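Local coordinates for penicillin-binding protein 2 (Pbp2) (Helicobacter pylori, PDB 5LP5), which probably acts as a penicillin-binding serine transpeptidase in cell-wall peptidoglycan synthesis, and is captured here in complex with the cell-shape protein MreC, at residues 255-260 with 455-460; 442-447 with 544-549; 448-453 with 470-475. All blocks are in the same frame, centred on the assembly; numbering follows the deposited sequence.

Interaction 1: 255-260 with 455-460; sequences LVMDAE and KLATPH
The loop 455-460 runs past strand 255-258 and the turn after it in the opposite direction, bringing the CA atoms of A259 and A457 within 6.1 Å and those of M257 and P459 within 7.2 Å. The two chains are joined here by apolar side chains rather than by backbone pairing. M257 does most of the bridging. With CG anti to the backbone N (chi1 -178°), its chain runs extended as far as the sulfur and then bends at chi3 (67°), which sends the methyl along the loop. SD lies against the pyrrolidine ring, 3.8 Å from P459 CG, and the M257 and P459 side chains cross at a slant. CE meets the methyl of A457, 3.9 Å from its CB. The carbonyl O of A259 approaches the same methyl. This strand is the second of the five-stranded antiparallel sheet at the core of the transpeptidase domain, in the penicillin-binding/beta-lactamase fold; L264 of the adjoining hairpin strand also touches M257 and P459. Each chain is shaped by a local bond. Where the strand ends, E260 N donates to D258 OD1 at 3.1 Å, closing an Asx turn. In the loop, H460 ND1 donates to T458 O at 2.9 Å, almost straight at 172° and within both the imidazole and the carbonyl planes. E260 OE1 forms a salt bridge with K555 NZ.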
loop_
_atom_site.group_PDB
_atom_site.type_symbol
_atom_site.label_atom_id
_atom_site.label_comp_id
_atom_site.label_asym_id
_atom_site.label_seq_id
_atom_site.Cartn_x
_atom_site.Cartn_y
_atom_site.Cartn_z
ATOM N N LEU A 255 -9.741 20.453 -19.484
ATOM C CA LEU A 255 -9.570 19.162 -20.132
ATOM C C LEU A 255 -8.636 19.274 -21.293
ATOM O O LEU A 255 -8.789 20.145 -22.124
ATOM C CB LEU A 255 -10.904 18.661 -20.679
ATOM C CG LEU A 255 -11.941 18.156 -19.680
ATOM C CD1 LEU A 255 -13.297 18.042 -20.359
ATOM C CD2 LEU A 255 -11.494 16.812 -19.124
ATOM N N VAL A 256 -7.665 18.375 -21.341
ATOM C CA VAL A 256 -6.802 18.232 -22.504
ATOM C C VAL A 256 -6.992 16.825 -23.027
ATOM O O VAL A 256 -7.040 15.884 -22.230
ATOM C CB VAL A 256 -5.318 18.443 -22.154
ATOM C CG1 VAL A 256 -4.446 18.146 -23.354
ATOM C CG2 VAL A 256 -5.082 19.861 -21.674
ATOM N N MET A 257 -7.088 16.681 -24.346
ATOM C CA MET A 257 -7.333 15.369 -24.920
ATOM C C MET A 257 -6.645 15.111 -26.244
ATOM O O MET A 257 -6.754 15.880 -27.176
ATOM C CB MET A 257 -8.820 15.155 -25.112
ATOM C CG MET A 257 -9.152 13.780 -25.678
ATOM S SD MET A 257 -10.907 13.474 -25.950
ATOM C CE MET A 257 -11.288 14.608 -27.278
ATOM N N ASP A 258 -5.956 13.983 -26.323
ATOM C CA ASP A 258 -5.442 13.463 -27.588
ATOM C C ASP A 258 -6.634 13.146 -28.495
ATOM O O ASP A 258 -7.341 12.166 -28.280
ATOM C CB ASP A 258 -4.622 12.202 -27.304
ATOM C CG ASP A 258 -3.905 11.669 -28.523
ATOM O OD1 ASP A 258 -4.443 11.831 -29.639
ATOM O OD2 ASP A 258 -2.815 11.056 -28.363
ATOM N N ALA A 259 -6.841 13.979 -29.507
ATOM C CA ALA A 259 -8.038 13.908 -30.350
ATOM C C ALA A 259 -8.058 12.749 -31.365
ATOM O O ALA A 259 -9.046 12.577 -32.104
ATOM C CB ALA A 259 -8.233 15.237 -31.075
ATOM N N GLU A 260 -6.976 11.963 -31.401
ATOM C CA GLU A 260 -6.865 10.802 -32.299
ATOM C C GLU A 260 -7.261 9.475 -31.658
ATOM O O GLU A 260 -7.593 8.532 -32.379
ATOM C CB GLU A 260 -5.437 10.669 -32.833
ATOM C CG GLU A 260 -5.010 11.806 -33.749
ATOM C CD GLU A 260 -3.550 11.744 -34.140
ATOM O OE1 GLU A 260 -2.697 11.561 -33.236
ATOM O OE2 GLU A 260 -3.272 11.892 -35.350
ATOM N N LYS A 455 -13.442 12.923 -36.897
ATOM C CA LYS A 455 -13.921 11.743 -36.187
ATOM C C LYS A 455 -13.959 11.995 -34.688
ATOM O O LYS A 455 -13.261 12.887 -34.174
ATOM C CB LYS A 455 -13.073 10.518 -36.539
ATOM C CG LYS A 455 -13.227 10.116 -37.999
ATOM C CD LYS A 455 -12.361 8.935 -38.354
ATOM C CE LYS A 455 -12.310 8.735 -39.859
ATOM N NZ LYS A 455 -11.902 7.341 -40.207
ATOM N N LEU A 456 -14.791 11.198 -34.016
ATOM C CA LEU A 456 -15.196 11.435 -32.618
ATOM C C LEU A 456 -14.483 10.542 -31.599
ATOM O O LEU A 456 -14.632 9.316 -31.593
ATOM C CB LEU A 456 -16.710 11.235 -32.475
ATOM C CG LEU A 456 -17.324 11.560 -31.109
ATOM C CD1 LEU A 456 -17.172 13.038 -30.762
ATOM C CD2 LEU A 456 -18.786 11.142 -31.095
ATOM N N ALA A 457 -13.737 11.172 -30.716
ATOM C CA ALA A 457 -12.965 10.438 -29.734
ATOM C C ALA A 457 -13.821 10.137 -28.522
ATOM O O ALA A 457 -14.573 10.989 -28.062
ATOM C CB ALA A 457 -11.759 11.267 -29.315
ATOM N N THR A 458 -13.710 8.924 -28.007
ATOM C CA THR A 458 -14.241 8.599 -26.682
ATOM C C THR A 458 -13.177 8.952 -25.638
ATOM O O THR A 458 -12.151 8.248 -25.569
ATOM C CB THR A 458 -14.572 7.100 -26.567
ATOM O OG1 THR A 458 -15.619 6.775 -27.481
ATOM C CG2 THR A 458 -15.016 6.743 -25.184
ATOM N N PRO A 459 -13.404 10.032 -24.827
ATOM C CA PRO A 459 -12.417 10.379 -23.791
ATOM C C PRO A 459 -12.300 9.272 -22.788
ATOM O O PRO A 459 -13.302 8.642 -22.481
ATOM C CB PRO A 459 -13.003 11.626 -23.128
ATOM C CG PRO A 459 -13.974 12.170 -24.118
ATOM C CD PRO A 459 -14.543 10.964 -24.808
ATOM N N HIS A 460 -11.092 9.002 -22.312
ATOM C CA HIS A 460 -10.893 7.950 -21.328
ATOM C C HIS A 460 -9.621 8.227 -20.588
ATOM O O HIS A 460 -8.847 9.054 -21.015
ATOM C CB HIS A 460 -10.893 6.547 -21.966
ATOM C CG HIS A 460 -9.843 6.346 -23.007
ATOM N ND1 HIS A 460 -9.979 6.804 -24.300
ATOM C CD2 HIS A 460 -8.648 5.711 -22.955
ATOM C CE1 HIS A 460 -8.901 6.477 -24.993
ATOM N NE2 HIS A 460 -8.081 5.806 -24.200
#

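Interaction 2: 442-447 with 544-549; sequences LQVLAY and WITAFL
V444 sets its CG2 methyl against the six-membered end of the W544 indole, equidistant from CH2 and CZ3, with V444 CG2 3.4 Å from W544 CH2. The approach to the ring is oblique. V444 CB follows behind, 3.7 Å from W544 CZ3, so CB as well as CG2 packs against the six-membered ring. The other branch serves a second partner: CG1, placed anti to the backbone N (chi1 177°), crosses T546 and lies 3.8 Å from T546 CB. One valine thus fits between two residues of strand 544-549 that lie two positions apart and direct their side chains to the same helix. Polar partners fix both of them. W544 NE1 bonds to P308 O, and T546 OG1 pairs with T448 OG1 one turn further along the helix and with T559 OG1 on the adjacent strand. The contact is buried packing of helix 441-453 onto the central sheet of the transpeptidase domain. There, strand 542-549 runs between 511-517 and 556-562, helix 572-584 receives I545 and A547, and L442 and L445 carry the helix over onto L255 of strand 252-258.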
loop_
_atom_site.group_PDB
_atom_site.type_symbol
_atom_site.label_atom_id
_atom_site.label_comp_id
_atom_site.label_asym_id
_atom_site.label_seq_id
_atom_site.Cartn_x
_atom_site.Cartn_y
_atom_site.Cartn_z
ATOM N N LEU A 442 -17.034 17.659 -20.736
ATOM C CA LEU A 442 -16.666 16.509 -21.567
ATOM C C LEU A 442 -17.320 16.560 -22.962
ATOM O O LEU A 442 -16.654 16.344 -23.976
ATOM C CB LEU A 442 -16.978 15.193 -20.854
ATOM C CG LEU A 442 -15.875 14.668 -19.910
ATOM C CD1 LEU A 442 -16.371 13.466 -19.098
ATOM C CD2 LEU A 442 -14.607 14.265 -20.637
ATOM N N GLN A 443 -18.611 16.856 -23.010
ATOM C CA GLN A 443 -19.341 16.923 -24.281
ATOM C C GLN A 443 -18.720 17.937 -25.229
ATOM O O GLN A 443 -18.514 17.642 -26.427
ATOM C CB GLN A 443 -20.838 17.224 -24.045
ATOM C CG GLN A 443 -21.604 15.978 -23.584
ATOM C CD GLN A 443 -23.047 16.220 -23.199
ATOM O OE1 GLN A 443 -23.403 17.272 -22.670
ATOM N NE2 GLN A 443 -23.889 15.228 -23.461
ATOM N N VAL A 444 -18.392 19.113 -24.685
ATOM C CA VAL A 444 -17.799 20.208 -25.479
ATOM C C VAL A 444 -16.443 19.787 -26.050
ATOM O O VAL A 444 -16.142 20.054 -27.218
ATOM C CB VAL A 444 -17.628 21.475 -24.627
ATOM C CG1 VAL A 444 -16.951 22.579 -25.422
ATOM C CG2 VAL A 444 -18.976 21.953 -24.106
ATOM N N LEU A 445 -15.642 19.120 -25.215
ATOM C CA LEU A 445 -14.327 18.592 -25.590
ATOM C C LEU A 445 -14.394 17.567 -26.717
ATOM O O LEU A 445 -13.624 17.669 -27.697
ATOM C CB LEU A 445 -13.653 17.953 -24.370
ATOM C CG LEU A 445 -12.329 17.216 -24.603
ATOM C CD1 LEU A 445 -11.155 18.166 -24.744
ATOM C CD2 LEU A 445 -12.070 16.244 -23.474
ATOM N N ALA A 446 -15.266 16.565 -26.574
ATOM C CA ALA A 446 -15.401 15.541 -27.603
ATOM C C ALA A 446 -15.841 16.194 -28.916
ATOM O O ALA A 446 -15.322 15.894 -30.008
ATOM C CB ALA A 446 -16.401 14.484 -27.175
ATOM N N TYR A 447 -16.807 17.087 -28.777
ATOM C CA TYR A 447 -17.339 17.876 -29.877
ATOM C C TYR A 447 -16.237 18.654 -30.584
ATOM O O TYR A 447 -16.117 18.586 -31.812
ATOM C CB TYR A 447 -18.444 18.807 -29.310
ATOM C CG TYR A 447 -18.781 20.071 -30.069
ATOM C CD1 TYR A 447 -19.401 20.029 -31.315
ATOM C CD2 TYR A 447 -18.533 21.312 -29.499
ATOM C CE1 TYR A 447 -19.737 21.192 -31.991
ATOM C CE2 TYR A 447 -18.857 22.479 -30.157
ATOM C CZ TYR A 447 -19.463 22.424 -31.405
ATOM O OH TYR A 447 -19.803 23.609 -32.030
ATOM N N TRP A 544 -16.741 30.098 -21.291
ATOM C CA TRP A 544 -16.249 28.945 -22.028
ATOM C C TRP A 544 -15.142 29.362 -22.986
ATOM O O TRP A 544 -15.084 30.516 -23.431
ATOM C CB TRP A 544 -17.356 28.311 -22.877
ATOM C CG TRP A 544 -18.324 27.421 -22.168
ATOM C CD1 TRP A 544 -19.552 27.766 -21.679
ATOM C CD2 TRP A 544 -18.168 26.028 -21.899
ATOM N NE1 TRP A 544 -20.162 26.682 -21.118
ATOM C CE2 TRP A 544 -19.338 25.599 -21.238
ATOM C CE3 TRP A 544 -17.152 25.101 -22.140
ATOM C CZ2 TRP A 544 -19.514 24.289 -20.812
ATOM C CZ3 TRP A 544 -17.336 23.799 -21.733
ATOM C CH2 TRP A 544 -18.500 23.405 -21.077
ATOM N N ILE A 545 -14.281 28.396 -23.305
ATOM C CA ILE A 545 -13.373 28.466 -24.441
ATOM C C ILE A 545 -12.934 27.042 -24.742
ATOM O O ILE A 545 -12.505 26.313 -23.853
ATOM C CB ILE A 545 -12.151 29.368 -24.168
ATOM C CG1 ILE A 545 -11.249 29.473 -25.410
ATOM C CG2 ILE A 545 -11.378 28.879 -22.945
ATOM C CD1 ILE A 545 -10.363 30.699 -25.424
ATOM N N THR A 546 -13.096 26.632 -25.990
ATOM C CA THR A 546 -12.645 25.324 -26.430
ATOM C C THR A 546 -11.785 25.575 -27.647
ATOM O O THR A 546 -11.849 26.621 -28.235
ATOM C CB THR A 546 -13.827 24.386 -26.715
ATOM O OG1 THR A 546 -13.368 23.039 -26.824
ATOM C CG2 THR A 546 -14.544 24.785 -27.986
ATOM N N ALA A 547 -10.925 24.636 -27.988
ATOM C CA ALA A 547 -9.881 24.890 -28.990
ATOM C C ALA A 547 -9.146 23.615 -29.399
ATOM O O ALA A 547 -9.028 22.692 -28.598
ATOM C CB ALA A 547 -8.885 25.924 -28.459
ATOM N N PHE A 548 -8.670 23.573 -30.646
ATOM C CA PHE A 548 -7.783 22.499 -31.106
ATOM C C PHE A 548 -6.419 23.012 -31.586
ATOM O O PHE A 548 -6.264 24.168 -32.008
ATOM C CB PHE A 548 -8.442 21.648 -32.181
ATOM C CG PHE A 548 -8.654 22.353 -33.483
ATOM C CD1 PHE A 548 -7.711 22.280 -34.484
ATOM C CD2 PHE A 548 -9.830 23.048 -33.725
ATOM C CE1 PHE A 548 -7.919 22.907 -35.702
ATOM C CE2 PHE A 548 -10.052 23.669 -34.937
ATOM C CZ PHE A 548 -9.091 23.598 -35.930
ATOM N N LEU A 549 -5.427 22.140 -31.503
ATOM C CA LEU A 549 -4.072 22.530 -31.810
ATOM C C LEU A 549 -3.223 21.328 -32.209
ATOM O O LEU A 549 -3.469 20.206 -31.779
ATOM C CB LEU A 549 -3.432 23.243 -30.611
ATOM C CG LEU A 549 -3.091 22.400 -29.379
ATOM C CD1 LEU A 549 -2.030 23.064 -28.527
ATOM C CD2 LEU A 549 -4.342 22.148 -28.575
#

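Interaction 3: 448-453 with 470-475; sequences TGLIAT and KDPLNS
G449 O accepts two bonds from T453 in the last turn of helix 441-453. The hydroxyl OG1 of T453 donates to G449 O at 2.6 Å, lying in the carbonyl plane with a C=O...donor angle of 153°, while T453 N makes the helical bond to G449 O at 3.1 Å. The side chain is thereby folded back on its own helix, and T453 OG1 has a further, weak bond to A259 O. Next to this doubly held carbonyl, L450 projects from the helix to meet segment 470-475. Its CG stands anti to the backbone N (chi1 176°), and its CD1 reaches the leucine opposite, L450 CD1 lying 3.9 Å from L473 CD1; the two side chains meet tip to tip. L473 CD1 is also 4.2 Å from L450 CG, so this methyl lies against both CD1 and the branch carbon of L450. At the more open margin of the contact the P472 ring makes a looser touch, with P472 CD 4.5 Å from L450 CD1. The attachment is small and wholly apolar, one helix leucine received by two consecutive loop residues. Just beyond L473 the loop turns into a new helix: N474 occupies its N-cap position, with OD1 accepting from Q477 N, and D471 OD2 forms a salt bridge with K478. The contact joins the C-terminal turn of helix 441-453 to the loop leading into helix 475-493, where L473 rests on K478 and L481. The two helices also pack directly: I451 touches L481 and M488, and I451 O accepts from R485 NH1.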
loop_
_atom_site.group_PDB
_atom_site.type_symbol
_atom_site.label_atom_id
_atom_site.label_comp_id
_atom_site.label_asym_id
_atom_site.label_seq_id
_atom_site.Cartn_x
_atom_site.Cartn_y
_atom_site.Cartn_z
ATOM N N THR A 448 -15.420 19.379 -29.821
ATOM C CA THR A 448 -14.300 20.137 -30.400
ATOM C C THR A 448 -13.282 19.253 -31.186
ATOM O O THR A 448 -12.759 19.673 -32.217
ATOM C CB THR A 448 -13.551 20.912 -29.303
ATOM O OG1 THR A 448 -14.479 21.724 -28.581
ATOM C CG2 THR A 448 -12.445 21.769 -29.902
ATOM N N GLY A 449 -13.013 18.047 -30.690
ATOM C CA GLY A 449 -12.120 17.123 -31.371
ATOM C C GLY A 449 -12.752 16.413 -32.565
ATOM O O GLY A 449 -12.041 15.846 -33.399
ATOM N N LEU A 450 -14.081 16.405 -32.639
ATOM C CA LEU A 450 -14.767 15.961 -33.851
ATOM C C LEU A 450 -14.592 16.980 -34.981
ATOM O O LEU A 450 -14.306 16.616 -36.130
ATOM C CB LEU A 450 -16.251 15.723 -33.591
ATOM C CG LEU A 450 -17.112 15.355 -34.807
ATOM C CD1 LEU A 450 -16.624 14.091 -35.480
ATOM C CD2 LEU A 450 -18.561 15.166 -34.393
ATOM N N ILE A 451 -14.772 18.255 -34.662
ATOM C CA ILE A 451 -14.588 19.324 -35.649
ATOM C C ILE A 451 -13.184 19.218 -36.219
ATOM O O ILE A 451 -12.995 19.097 -37.421
ATOM C CB ILE A 451 -14.794 20.729 -35.014
ATOM C CG1 ILE A 451 -16.243 20.913 -34.561
ATOM C CG2 ILE A 451 -14.386 21.870 -35.951
ATOM C CD1 ILE A 451 -17.268 20.644 -35.641
ATOM N N ALA A 452 -12.196 19.241 -35.340
ATOM C CA ALA A 452 -10.814 19.328 -35.773
ATOM C C ALA A 452 -10.374 18.067 -36.505
ATOM O O ALA A 452 -9.686 18.156 -37.504
ATOM C CB ALA A 452 -9.908 19.647 -34.600
ATOM N N THR A 453 -10.808 16.907 -36.039
ATOM C CA THR A 453 -10.345 15.632 -36.597
ATOM C C THR A 453 -11.217 15.098 -37.724
ATOM O O THR A 453 -10.707 14.477 -38.643
ATOM C CB THR A 453 -10.293 14.517 -35.518
ATOM O OG1 THR A 453 -9.702 15.018 -34.312
ATOM C CG2 THR A 453 -9.486 13.309 -36.008
ATOM N N LYS A 470 -15.097 6.987 -33.459
ATOM C CA LYS A 470 -16.428 6.858 -34.034
ATOM C C LYS A 470 -16.616 7.823 -35.196
ATOM O O LYS A 470 -16.097 8.946 -35.178
ATOM C CB LYS A 470 -17.471 7.140 -32.965
ATOM C CG LYS A 470 -17.313 6.259 -31.759
ATOM C CD LYS A 470 -18.028 6.842 -30.571
ATOM C CE LYS A 470 -18.179 5.784 -29.500
ATOM N NZ LYS A 470 -19.083 6.258 -28.417
ATOM N N ASP A 471 -17.389 7.392 -36.192
ATOM C CA ASP A 471 -17.583 8.162 -37.423
ATOM C C ASP A 471 -19.059 8.499 -37.653
ATOM O O ASP A 471 -19.702 7.932 -38.529
ATOM C CB ASP A 471 -17.008 7.388 -38.626
ATOM C CG ASP A 471 -16.831 8.257 -39.854
ATOM O OD1 ASP A 471 -16.944 9.506 -39.747
ATOM O OD2 ASP A 471 -16.569 7.681 -40.929
ATOM N N PRO A 472 -19.595 9.453 -36.877
ATOM C CA PRO A 472 -21.015 9.792 -36.953
ATOM C C PRO A 472 -21.353 10.826 -38.034
ATOM O O PRO A 472 -22.459 11.370 -38.028
ATOM C CB PRO A 472 -21.300 10.363 -35.558
ATOM C CG PRO A 472 -20.005 10.974 -35.135
ATOM C CD PRO A 472 -18.896 10.273 -35.870
ATOM N N LEU A 473 -20.425 11.087 -38.953
ATOM C CA LEU A 473 -20.648 12.058 -40.011
ATOM C C LEU A 473 -20.683 11.459 -41.409
ATOM O O LEU A 473 -20.018 10.459 -41.688
ATOM C CB LEU A 473 -19.582 13.135 -39.942
ATOM C CG LEU A 473 -19.576 13.986 -38.681
ATOM C CD1 LEU A 473 -18.447 15.010 -38.765
ATOM C CD2 LEU A 473 -20.902 14.699 -38.505
ATOM N N ASN A 474 -21.490 12.090 -42.263
ATOM C CA ASN A 474 -21.606 11.736 -43.680
ATOM C C ASN A 474 -20.520 12.469 -44.483
ATOM O O ASN A 474 -19.748 13.275 -43.926
ATOM C CB ASN A 474 -22.992 12.104 -44.203
ATOM C CG ASN A 474 -23.284 13.591 -44.087
ATOM O OD1 ASN A 474 -22.398 14.434 -44.197
ATOM N ND2 ASN A 474 -24.530 13.915 -43.841
ATOM N N SER A 475 -20.480 12.189 -45.785
ATOM C CA SER A 475 -19.566 12.851 -46.704
ATOM C C SER A 475 -19.679 14.372 -46.636
ATOM O O SER A 475 -18.696 15.080 -46.350
ATOM C CB SER A 475 -19.859 12.396 -48.134
ATOM O OG SER A 475 -19.510 11.038 -48.304
#

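How the interactions relate
Helix 441-453 ties the three contacts together: its first half forms one side of interaction 2, its second half one side of interaction 3, and the chain just after it one side of interaction 1. Centres of interactions 1 and 2 lie 10 Å apart, joined where M257 CB meets L445 CD2 at 3.8 Å. Interactions 1 and 3, 11 Å apart, share the backbone bond from L456 N to K470 O (2.9 Å). Interactions 2 and 3, 13 Å apart, meet where A547 N lies 3.8 Å from T448 CG2. Interaction 2 borders the probable active site: the T546 side chain touches residues of the probable catalytic motifs, SxxK (S311, K314) and KTG (K513), and its backbone bonds to that of K513.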